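Local coordinates for DUF2666 domain-containing protein (Pyrococcus furiosus, PDB 3V68), which belongs to the DUF2666 family, whose function is not established, and probably binds double-stranded DNA, at residues A[2-16]-A[128-142]. Sequence-based numbering, arbitrary orientation.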
ATOM      1  N   ILE A   2     -15.814 -21.199   6.760  1.00 27.01           N
ATOM      2  CA  ILE A   2     -16.849 -20.690   5.809  1.00 27.04           C
ATOM      3  C   ILE A   2     -16.579 -21.206   4.393  1.00 27.12           C
ATOM      4  O   ILE A   2     -15.453 -21.593   4.073  1.00 27.13           O
ATOM      5  CB  ILE A   2     -16.943 -19.135   5.824  1.00 26.99           C
ATOM      6  CG1 ILE A   2     -15.593 -18.494   5.467  1.00 27.01           C
ATOM      7  CG2 ILE A   2     -17.452 -18.645   7.185  1.00 27.25           C
ATOM      8  CD1 ILE A   2     -15.644 -16.990   5.244  1.00 25.69           C
ATOM      9  N   GLU A   3     -17.613 -21.218   3.553  1.00 27.06           N
ATOM     10  CA  GLU A   3     -17.470 -21.707   2.182  1.00 27.01           C
ATOM     11  C   GLU A   3     -16.792 -20.681   1.271  1.00 26.22           C
ATOM     12  O   GLU A   3     -16.612 -19.521   1.652  1.00 26.41           O
ATOM     13  CB  GLU A   3     -18.822 -22.150   1.600  1.00 27.53           C
ATOM     14  CG  GLU A   3     -19.471 -23.354   2.306  1.00 29.55           C
ATOM     15  CD  GLU A   3     -18.572 -24.590   2.380  1.00 32.34           C
ATOM     16  OE1 GLU A   3     -17.811 -24.858   1.422  1.00 34.24           O
ATOM     17  OE2 GLU A   3     -18.636 -25.303   3.405  1.00 33.86           O
ATOM     18  N   ARG A   4     -16.420 -21.128   0.072  1.00 25.17           N
ATOM     19  CA  ARG A   4     -15.702 -20.306  -0.904  1.00 23.95           C
ATOM     20  C   ARG A   4     -16.331 -18.935  -1.121  1.00 22.69           C
ATOM     21  O   ARG A   4     -17.522 -18.822  -1.413  1.00 22.87           O
ATOM     22  CB  ARG A   4     -15.582 -21.042  -2.237  1.00 24.30           C
ATOM     23  CG  ARG A   4     -14.872 -20.250  -3.328  1.00 24.98           C
ATOM     24  CD  ARG A   4     -14.757 -21.066  -4.593  1.00 26.65           C
ATOM     25  NE  ARG A   4     -13.809 -22.164  -4.432  1.00 28.47           N
ATOM     26  CZ  ARG A   4     -13.529 -23.067  -5.366  1.00 29.59           C
ATOM     27  NH1 ARG A   4     -14.126 -23.024  -6.550  1.00 30.74           N
ATOM     28  NH2 ARG A   4     -12.644 -24.022  -5.110  1.00 30.84           N
ATOM     29  N   ILE A   5     -15.503 -17.904  -0.987  1.00 20.83           N
ATOM     30  CA  ILE A   5     -15.941 -16.523  -1.113  1.00 19.19           C
ATOM     31  C   ILE A   5     -14.717 -15.633  -1.327  1.00 17.91           C
ATOM     32  O   ILE A   5     -13.642 -15.899  -0.792  1.00 17.33           O
ATOM     33  CB  ILE A   5     -16.741 -16.066   0.146  1.00 19.36           C
ATOM     34  CG1 ILE A   5     -17.406 -14.702  -0.084  1.00 19.53           C
ATOM     35  CG2 ILE A   5     -15.852 -16.074   1.399  1.00 19.60           C
ATOM     36  CD1 ILE A   5     -18.395 -14.288   0.995  1.00 20.96           C
ATOM     37  N   LEU A   6     -14.883 -14.589  -2.129  1.00 16.76           N
ATOM     38  CA  LEU A   6     -13.849 -13.583  -2.277  1.00 15.81           C
ATOM     39  C   LEU A   6     -14.532 -12.262  -2.534  1.00 15.11           C
ATOM     40  O   LEU A   6     -15.029 -12.023  -3.630  1.00 14.64           O
ATOM     41  CB  LEU A   6     -12.902 -13.942  -3.422  1.00 16.00           C
ATOM     42  CG  LEU A   6     -11.616 -13.138  -3.577  1.00 17.20           C
ATOM     43  CD1 LEU A   6     -10.863 -13.016  -2.249  1.00 17.47           C
ATOM     44  CD2 LEU A   6     -10.731 -13.770  -4.635  1.00 16.94           C
ATOM     45  N   GLU A   7     -14.578 -11.413  -1.513  1.00 14.49           N
ATOM     46  CA  GLU A   7     -15.325 -10.169  -1.613  1.00 14.61           C
ATOM     47  C   GLU A   7     -14.709  -9.020  -0.833  1.00 13.77           C
ATOM     48  O   GLU A   7     -14.053  -9.217   0.201  1.00 13.11           O
ATOM     49  CB  GLU A   7     -16.787 -10.363  -1.195  1.00 15.34           C
ATOM     50  CG  GLU A   7     -17.005 -10.748   0.254  1.00 17.90           C
ATOM     51  CD  GLU A   7     -18.466 -10.662   0.664  1.00 20.62           C
ATOM     52  OE1 GLU A   7     -18.740 -10.108   1.749  1.00 22.98           O
ATOM     53  OE2 GLU A   7     -19.337 -11.145  -0.099  1.00 21.53           O
ATOM     54  N   PHE A   8     -14.923  -7.821  -1.361  1.00 13.17           N
ATOM     55  CA  PHE A   8     -14.583  -6.588  -0.681  1.00 13.08           C
ATOM     56  C   PHE A   8     -15.745  -5.618  -0.810  1.00 13.33           C
ATOM     57  O   PHE A   8     -16.205  -5.340  -1.916  1.00 13.53           O
ATOM     58  CB  PHE A   8     -13.316  -5.951  -1.272  1.00 13.04           C
ATOM     59  CG  PHE A   8     -12.992  -4.615  -0.673  1.00 12.73           C
ATOM     60  CD1 PHE A   8     -12.422  -4.534   0.593  1.00 13.53           C
ATOM     61  CD2 PHE A   8     -13.282  -3.434  -1.358  1.00 13.57           C
ATOM     62  CE1 PHE A   8     -12.138  -3.301   1.171  1.00 12.66           C
ATOM     63  CE2 PHE A   8     -12.997  -2.194  -0.786  1.00 13.98           C
ATOM     64  CZ  PHE A   8     -12.426  -2.128   0.478  1.00 13.64           C
ATOM     65  N   THR A   9     -16.222  -5.110   0.321  1.00 13.58           N
ATOM     66  CA  THR A   9     -17.168  -3.995   0.305  1.00 14.18           C
ATOM     67  C   THR A   9     -16.739  -2.949   1.319  1.00 14.48           C
ATOM     68  O   THR A   9     -16.099  -3.268   2.325  1.00 14.34           O
ATOM     69  CB  THR A   9     -18.651  -4.409   0.569  1.00 14.29           C
ATOM     70  OG1 THR A   9     -18.810  -4.884   1.911  1.00 14.90           O
ATOM     71  CG2 THR A   9     -19.125  -5.482  -0.410  1.00 15.23           C
ATOM     72  N   ALA A  10     -17.078  -1.698   1.033  1.00 15.10           N
ATOM     73  CA  ALA A  10     -16.824  -0.596   1.944  1.00 15.96           C
ATOM     74  C   ALA A  10     -18.004   0.352   1.887  1.00 16.76           C
ATOM     75  O   ALA A  10     -18.562   0.596   0.818  1.00 16.75           O
ATOM     76  CB  ALA A  10     -15.539   0.130   1.570  1.00 16.03           C
ATOM     77  N   LYS A  11     -18.387   0.864   3.051  1.00 17.60           N
ATOM     78  CA  LYS A  11     -19.453   1.847   3.161  1.00 18.51           C
ATOM     79  C   LYS A  11     -19.090   2.788   4.302  1.00 18.79           C
ATOM     80  O   LYS A  11     -19.064   2.382   5.460  1.00 18.37           O
ATOM     81  CB  LYS A  11     -20.796   1.158   3.419  1.00 18.83           C
ATOM     82  CG  LYS A  11     -21.959   2.111   3.657  1.00 20.29           C
ATOM     83  CD  LYS A  11     -23.266   1.349   3.815  1.00 22.68           C
ATOM     84  CE  LYS A  11     -24.401   2.275   4.225  1.00 23.84           C
ATOM     85  NZ  LYS A  11     -24.333   2.659   5.664  1.00 25.97           N
ATOM     86  N   HIS A  12     -18.766   4.032   3.966  1.00 19.60           N
ATOM     87  CA  HIS A  12     -18.449   5.039   4.974  1.00 20.91           C
ATOM     88  C   HIS A  12     -18.628   6.428   4.393  1.00 21.83           C
ATOM     89  O   HIS A  12     -17.973   6.785   3.416  1.00 21.80           O
ATOM     90  CB  HIS A  12     -17.028   4.858   5.525  1.00 20.93           C
ATOM     91  CG  HIS A  12     -16.726   5.734   6.699  1.00 21.38           C
ATOM     92  ND1 HIS A  12     -15.515   6.371   6.866  1.00 21.99           N
ATOM     93  CD2 HIS A  12     -17.490   6.097   7.757  1.00 22.55           C
ATOM     94  CE1 HIS A  12     -15.541   7.077   7.982  1.00 22.86           C
ATOM     95  NE2 HIS A  12     -16.729   6.929   8.541  1.00 22.87           N
ATOM     96  N   GLU A  13     -19.522   7.204   5.006  1.00 23.11           N
ATOM     97  CA  GLU A  13     -19.972   8.480   4.446  1.00 24.43           C
ATOM     98  C   GLU A  13     -20.455   8.243   3.009  1.00 24.48           C
ATOM     99  O   GLU A  13     -21.353   7.427   2.786  1.00 25.12           O
ATOM    100  CB  GLU A  13     -18.869   9.554   4.515  1.00 24.85           C
ATOM    101  CG  GLU A  13     -18.177   9.706   5.879  1.00 26.87           C
ATOM    102  CD  GLU A  13     -19.043  10.390   6.928  1.00 29.51           C
ATOM    103  OE1 GLU A  13     -19.740  11.371   6.593  1.00 31.09           O
ATOM    104  OE2 GLU A  13     -19.012   9.951   8.098  1.00 31.17           O
ATOM    105  N   GLU A  14     -19.841   8.921   2.042  1.00 24.49           N
ATOM    106  CA  GLU A  14     -20.236   8.798   0.635  1.00 24.16           C
ATOM    107  C   GLU A  14     -19.431   7.758  -0.158  1.00 23.15           C
ATOM    108  O   GLU A  14     -19.700   7.528  -1.340  1.00 23.20           O
ATOM    109  CB  GLU A  14     -20.205  10.164  -0.060  1.00 24.78           C
ATOM    110  CG  GLU A  14     -21.415  11.038   0.254  1.00 27.02           C
ATOM    111  CD  GLU A  14     -21.406  12.356  -0.501  1.00 29.69           C
ATOM    112  OE1 GLU A  14     -20.492  13.178  -0.268  1.00 31.46           O
ATOM    113  OE2 GLU A  14     -22.323  12.574  -1.323  1.00 31.56           O
ATOM    114  N   TRP A  15     -18.455   7.131   0.496  1.00 21.78           N
ATOM    115  CA  TRP A  15     -17.684   6.051  -0.120  1.00 20.29           C
ATOM    116  C   TRP A  15     -18.430   4.728   0.034  1.00 19.74           C
ATOM    117  O   TRP A  15     -18.517   4.178   1.132  1.00 19.54           O
ATOM    118  CB  TRP A  15     -16.275   5.974   0.488  1.00 19.96           C
ATOM    119  CG  TRP A  15     -15.399   4.889  -0.095  1.00 18.53           C
ATOM    120  CD1 TRP A  15     -15.308   4.521  -1.411  1.00 18.27           C
ATOM    121  CD2 TRP A  15     -14.473   4.056   0.618  1.00 17.78           C
ATOM    122  NE1 TRP A  15     -14.395   3.501  -1.556  1.00 17.45           N
ATOM    123  CE2 TRP A  15     -13.871   3.195  -0.328  1.00 17.00           C
ATOM    124  CE3 TRP A  15     -14.101   3.947   1.967  1.00 17.24           C
ATOM    125  CZ2 TRP A  15     -12.911   2.237   0.031  1.00 17.46           C
ATOM    126  CZ3 TRP A  15     -13.150   2.997   2.324  1.00 17.88           C
ATOM    127  CH2 TRP A  15     -12.563   2.157   1.357  1.00 17.31           C
ATOM    128  N   ILE A  16     -18.991   4.240  -1.071  1.00 19.13           N
ATOM    129  CA  ILE A  16     -19.739   2.985  -1.085  1.00 18.70           C
ATOM    130  C   ILE A  16     -19.374   2.174  -2.331  1.00 18.15           C
ATOM    131  O   ILE A  16     -19.788   2.504  -3.450  1.00 17.99           O
ATOM    132  CB  ILE A  16     -21.286   3.210  -1.011  1.00 18.75           C
ATOM    133  CG1 ILE A  16     -21.655   4.139   0.153  1.00 19.87           C
ATOM    134  CG2 ILE A  16     -22.006   1.875  -0.873  1.00 19.86           C
ATOM    135  CD1 ILE A  16     -23.032   4.791   0.039  1.00 21.73           C
ATOM    136  N   ILE A 128     -21.528  -5.882  -6.289  1.00 26.22           N
ATOM    137  CA  ILE A 128     -22.444  -6.466  -5.330  1.00 27.30           C
ATOM    138  C   ILE A 128     -22.823  -5.360  -4.358  1.00 28.33           C
ATOM    139  O   ILE A 128     -22.104  -4.362  -4.236  1.00 28.57           O
ATOM    140  CB  ILE A 128     -21.801  -7.657  -4.567  1.00 27.26           C
ATOM    141  CG1 ILE A 128     -20.477  -7.240  -3.905  1.00 27.43           C
ATOM    142  CG2 ILE A 128     -21.599  -8.837  -5.511  1.00 26.83           C
ATOM    143  CD1 ILE A 128     -19.921  -8.243  -2.911  1.00 27.99           C
ATOM    144  N   GLN A 129     -23.957  -5.521  -3.684  1.00 29.34           N
ATOM    145  CA  GLN A 129     -24.362  -4.565  -2.659  1.00 30.34           C
ATOM    146  C   GLN A 129     -23.514  -4.782  -1.401  1.00 30.64           C
ATOM    147  O   GLN A 129     -22.953  -5.868  -1.222  1.00 30.72           O
ATOM    148  CB  GLN A 129     -25.863  -4.672  -2.362  1.00 30.51           C
ATOM    149  CG  GLN A 129     -26.326  -5.971  -1.709  1.00 31.92           C
ATOM    150  CD  GLN A 129     -27.720  -5.850  -1.113  1.00 33.60           C
ATOM    151  OE1 GLN A 129     -28.609  -6.650  -1.412  1.00 34.81           O
ATOM    152  NE2 GLN A 129     -27.921  -4.838  -0.273  1.00 34.32           N
ATOM    153  N   PRO A 130     -23.393  -3.750  -0.540  1.00 30.87           N
ATOM    154  CA  PRO A 130     -22.608  -3.913   0.686  1.00 31.01           C
ATOM    155  C   PRO A 130     -23.164  -5.032   1.568  1.00 31.13           C
ATOM    156  O   PRO A 130     -24.384  -5.179   1.687  1.00 31.48           O
ATOM    157  CB  PRO A 130     -22.758  -2.556   1.379  1.00 31.04           C
ATOM    158  CG  PRO A 130     -23.049  -1.601   0.278  1.00 31.08           C
ATOM    159  CD  PRO A 130     -23.902  -2.372  -0.679  1.00 30.94           C
ATOM    160  N   ARG A 131     -22.270  -5.813   2.170  1.00 31.15           N
ATOM    161  CA  ARG A 131     -22.653  -6.967   2.991  1.00 31.00           C
ATOM    162  C   ARG A 131     -23.368  -6.563   4.290  1.00 30.66           C
ATOM    163  O   ARG A 131     -24.129  -7.347   4.857  1.00 30.83           O
ATOM    164  CB  ARG A 131     -21.420  -7.840   3.284  1.00 31.40           C
ATOM    165  CG  ARG A 131     -21.678  -9.151   4.055  1.00 32.34           C
ATOM    166  CD  ARG A 131     -22.776 -10.016   3.425  1.00 34.41           C
ATOM    167  NE  ARG A 131     -22.384 -10.603   2.144  1.00 36.05           N
ATOM    168  CZ  ARG A 131     -21.908 -11.838   1.991  1.00 36.43           C
ATOM    169  NH1 ARG A 131     -21.753 -12.639   3.039  1.00 37.46           N
ATOM    170  NH2 ARG A 131     -21.588 -12.275   0.781  1.00 36.92           N
ATOM    171  N   TYR A 132     -23.124  -5.336   4.741  1.00 30.05           N
ATOM    172  CA  TYR A 132     -23.713  -4.829   5.977  1.00 29.21           C
ATOM    173  C   TYR A 132     -24.436  -3.514   5.728  1.00 28.59           C
ATOM    174  O   TYR A 132     -24.018  -2.716   4.889  1.00 28.29           O
ATOM    175  CB  TYR A 132     -22.632  -4.649   7.047  1.00 29.39           C
ATOM    176  CG  TYR A 132     -21.867  -5.920   7.340  1.00 29.67           C
ATOM    177  CD1 TYR A 132     -22.332  -6.833   8.285  1.00 30.04           C
ATOM    178  CD2 TYR A 132     -20.679  -6.215   6.664  1.00 29.83           C
ATOM    179  CE1 TYR A 132     -21.636  -8.007   8.554  1.00 30.43           C
ATOM    180  CE2 TYR A 132     -19.977  -7.388   6.925  1.00 30.31           C
ATOM    181  CZ  TYR A 132     -20.461  -8.279   7.871  1.00 30.67           C
ATOM    182  OH  TYR A 132     -19.774  -9.439   8.137  1.00 31.12           O
ATOM    183  N   GLU A 133     -25.526  -3.300   6.460  1.00 27.92           N
ATOM    184  CA  GLU A 133     -26.321  -2.080   6.324  1.00 27.57           C
ATOM    185  C   GLU A 133     -25.634  -0.882   6.970  1.00 26.72           C
ATOM    186  O   GLU A 133     -25.739   0.241   6.483  1.00 26.79           O
ATOM    187  CB  GLU A 133     -27.714  -2.275   6.921  1.00 27.74           C
ATOM    188  CG  GLU A 133     -28.579  -3.270   6.160  1.00 29.53           C
ATOM    189  CD  GLU A 133     -30.020  -3.274   6.628  1.00 31.27           C
ATOM    190  OE1 GLU A 133     -30.513  -4.350   7.031  1.00 32.48           O
ATOM    191  OE2 GLU A 133     -30.661  -2.201   6.598  1.00 32.54           O
ATOM    192  N   GLU A 134     -24.939  -1.129   8.073  1.00 25.79           N
ATOM    193  CA  GLU A 134     -24.177  -0.085   8.743  1.00 24.91           C
ATOM    194  C   GLU A 134     -22.892   0.196   7.980  1.00 23.72           C
ATOM    195  O   GLU A 134     -22.434  -0.640   7.194  1.00 23.50           O
ATOM    196  CB  GLU A 134     -23.861  -0.471  10.192  1.00 25.39           C
ATOM    197  CG  GLU A 134     -23.457  -1.925  10.400  1.00 27.17           C
ATOM    198  CD  GLU A 134     -24.642  -2.853  10.598  1.00 29.22           C
ATOM    199  OE1 GLU A 134     -25.474  -2.583  11.490  1.00 31.13           O
ATOM    200  OE2 GLU A 134     -24.736  -3.860   9.864  1.00 30.20           O
ATOM    201  N   ASP A 135     -22.327   1.379   8.209  1.00 22.36           N
ATOM    202  CA  ASP A 135     -21.003   1.722   7.701  1.00 21.14           C
ATOM    203  C   ASP A 135     -20.008   0.648   8.128  1.00 19.89           C
ATOM    204  O   ASP A 135     -20.077   0.142   9.250  1.00 19.73           O
ATOM    205  CB  ASP A 135     -20.561   3.096   8.223  1.00 21.28           C
ATOM    206  CG  ASP A 135     -21.195   4.255   7.465  1.00 22.03           C
ATOM    207  OD1 ASP A 135     -22.001   4.023   6.535  1.00 22.27           O
ATOM    208  OD2 ASP A 135     -20.885   5.415   7.810  1.00 23.03           O
ATOM    209  N   HIS A 136     -19.092   0.294   7.230  1.00 18.57           N
ATOM    210  CA  HIS A 136     -18.186  -0.829   7.469  1.00 17.38           C
ATOM    211  C   HIS A 136     -17.065  -0.901   6.440  1.00 16.77           C
ATOM    212  O   HIS A 136     -17.128  -0.274   5.382  1.00 16.61           O
ATOM    213  CB  HIS A 136     -18.958  -2.153   7.409  1.00 17.16           C
ATOM    214  CG  HIS A 136     -19.428  -2.502   6.032  1.00 16.74           C
ATOM    215  ND1 HIS A 136     -20.584  -1.983   5.491  1.00 16.39           N
ATOM    216  CD2 HIS A 136     -18.873  -3.274   5.067  1.00 15.85           C
ATOM    217  CE1 HIS A 136     -20.737  -2.445   4.262  1.00 16.91           C
ATOM    218  NE2 HIS A 136     -19.708  -3.225   3.977  1.00 17.54           N
ATOM    219  N   ILE A 137     -16.046  -1.686   6.776  1.00 16.03           N
ATOM    220  CA  ILE A 137     -15.072  -2.194   5.819  1.00 15.59           C
ATOM    221  C   ILE A 137     -15.165  -3.714   5.897  1.00 14.92           C
ATOM    222  O   ILE A 137     -15.221  -4.274   6.991  1.00 14.58           O
ATOM    223  CB  ILE A 137     -13.624  -1.766   6.179  1.00 15.73           C
ATOM    224  CG1 ILE A 137     -13.528  -0.251   6.451  1.00 16.90           C
ATOM    225  CG2 ILE A 137     -12.630  -2.238   5.103  1.00 16.32           C
ATOM    226  CD1 ILE A 137     -13.801   0.649   5.258  1.00 18.39           C
ATOM    227  N   ASN A 138     -15.187  -4.380   4.747  1.00 14.40           N
ATOM    228  CA  ASN A 138     -15.289  -5.839   4.715  1.00 14.26           C
ATOM    229  C   ASN A 138     -14.433  -6.485   3.625  1.00 13.59           C
ATOM    230  O   ASN A 138     -14.731  -6.354   2.435  1.00 13.69           O
ATOM    231  CB  ASN A 138     -16.762  -6.263   4.581  1.00 14.80           C
ATOM    232  CG  ASN A 138     -16.924  -7.720   4.186  1.00 15.95           C
ATOM    233  OD1 ASN A 138     -16.221  -8.600   4.686  1.00 17.29           O
ATOM    234  ND2 ASN A 138     -17.856  -7.980   3.272  1.00 18.67           N
ATOM    235  N   PHE A 139     -13.366  -7.166   4.041  1.00 12.92           N
ATOM    236  CA  PHE A 139     -12.610  -8.054   3.161  1.00 12.48           C
ATOM    237  C   PHE A 139     -12.765  -9.475   3.673  1.00 12.78           C
ATOM    238  O   PHE A 139     -12.312  -9.799   4.772  1.00 12.33           O
ATOM    239  CB  PHE A 139     -11.122  -7.676   3.107  1.00 12.35           C
ATOM    240  CG  PHE A 139     -10.300  -8.555   2.190  1.00 11.79           C
ATOM    241  CD1 PHE A 139     -10.139  -8.215   0.854  1.00 12.19           C
ATOM    242  CD2 PHE A 139      -9.697  -9.723   2.660  1.00 12.81           C
ATOM    243  CE1 PHE A 139      -9.387  -9.011  -0.004  1.00 12.92           C
ATOM    244  CE2 PHE A 139      -8.945 -10.536   1.810  1.00 13.01           C
ATOM    245  CZ  PHE A 139      -8.791 -10.177   0.469  1.00 12.71           C
ATOM    246  N   THR A 140     -13.394 -10.324   2.870  1.00 13.24           N
ATOM    247  CA  THR A 140     -13.618 -11.710   3.253  1.00 14.04           C
ATOM    248  C   THR A 140     -13.134 -12.618   2.138  1.00 14.35           C
ATOM    249  O   THR A 140     -13.537 -12.466   0.982  1.00 14.43           O
ATOM    250  CB  THR A 140     -15.112 -11.976   3.571  1.00 14.23           C
ATOM    251  OG1 THR A 140     -15.507 -11.180   4.691  1.00 16.01           O
ATOM    252  CG2 THR A 140     -15.351 -13.441   3.904  1.00 15.17           C
ATOM    253  N   ALA A 141     -12.247 -13.542   2.494  1.00 14.77           N
ATOM    254  CA  ALA A 141     -11.680 -14.479   1.540  1.00 15.56           C
ATOM    255  C   ALA A 141     -11.658 -15.886   2.103  1.00 16.44           C
ATOM    256  O   ALA A 141     -11.152 -16.115   3.204  1.00 16.21           O
ATOM    257  CB  ALA A 141     -10.268 -14.049   1.150  1.00 15.50           C
ATOM    258  N   ARG A 142     -12.229 -16.821   1.352  1.00 17.68           N
ATOM    259  CA  ARG A 142     -11.999 -18.237   1.593  1.00 19.51           C
ATOM    260  C   ARG A 142     -11.839 -18.956   0.260  1.00 19.96           C
ATOM    261  O   ARG A 142     -12.758 -18.977  -0.564  1.00 20.12           O
ATOM    262  CB  ARG A 142     -13.118 -18.866   2.426  1.00 19.62           C
ATOM    263  CG  ARG A 142     -12.721 -20.215   3.052  1.00 22.04           C
ATOM    264  CD  ARG A 142     -12.943 -21.393   2.102  1.00 25.03           C
ATOM    265  NE  ARG A 142     -12.273 -22.609   2.563  1.00 27.64           N
ATOM    266  CZ  ARG A 142     -12.575 -23.841   2.161  1.00 29.14           C
ATOM    267  NH1 ARG A 142     -13.552 -24.048   1.285  1.00 30.55           N
ATOM    268  NH2 ARG A 142     -11.899 -24.877   2.644  1.00 29.68           N
TER
HETATM  269  O   HOH W   1     -22.651   5.769   4.571  1.00 35.97           O
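Glu7 sets CG between its backbone N and carbonyl carbon (chi1 64°) and runs extended, while Arg131, with CG anti to its backbone N, folds back at chi2 and chi3. The two meet in a salt bridge, OE2 to NH2 at 2.7 Å, carboxylate and guanidinium planes turned 80° apart, with OE1 poised over the guanidinium face. That same OE1 accepts a hydrogen bond from Asn138 ND2 (2.8 Å) on its anti side, 23° out of the carboxylate plane; Asn138 OD1 receives Thr140 OG1, a second shell that fixes the amide's flip. Beside them Thr9 OG1 meets His136 NE2 at the ring edge, 2.8 Å apart, and His136 ND1 donates to Glu134 O. Glu7, Thr9, His136, Asn138 and Thr140 line one face of an antiparallel ladder, Arg131 reaching in from the preceding loop: strand 5-12 against 136-142, the central pair of a four-stranded sheet and the seam between the two hairpins of the tandem DUF2666 repeats. On the other face, Leu6 CD1 packs on Ala141 CB at 3.6 Å and Phe8 lies alongside Ile137, against helices 26-43 and 160-181. Near the type II' beta turn His12 to Trp15, Lys11 NZ forms a salt bridge to Asp135 OD1 (2.8 Å) and a hydrogen bond to Glu133 O (2.9 Å); a methionine here would probably leave the Asp135 carboxylate without this countercharge and the Glu133 carbonyl without this donor.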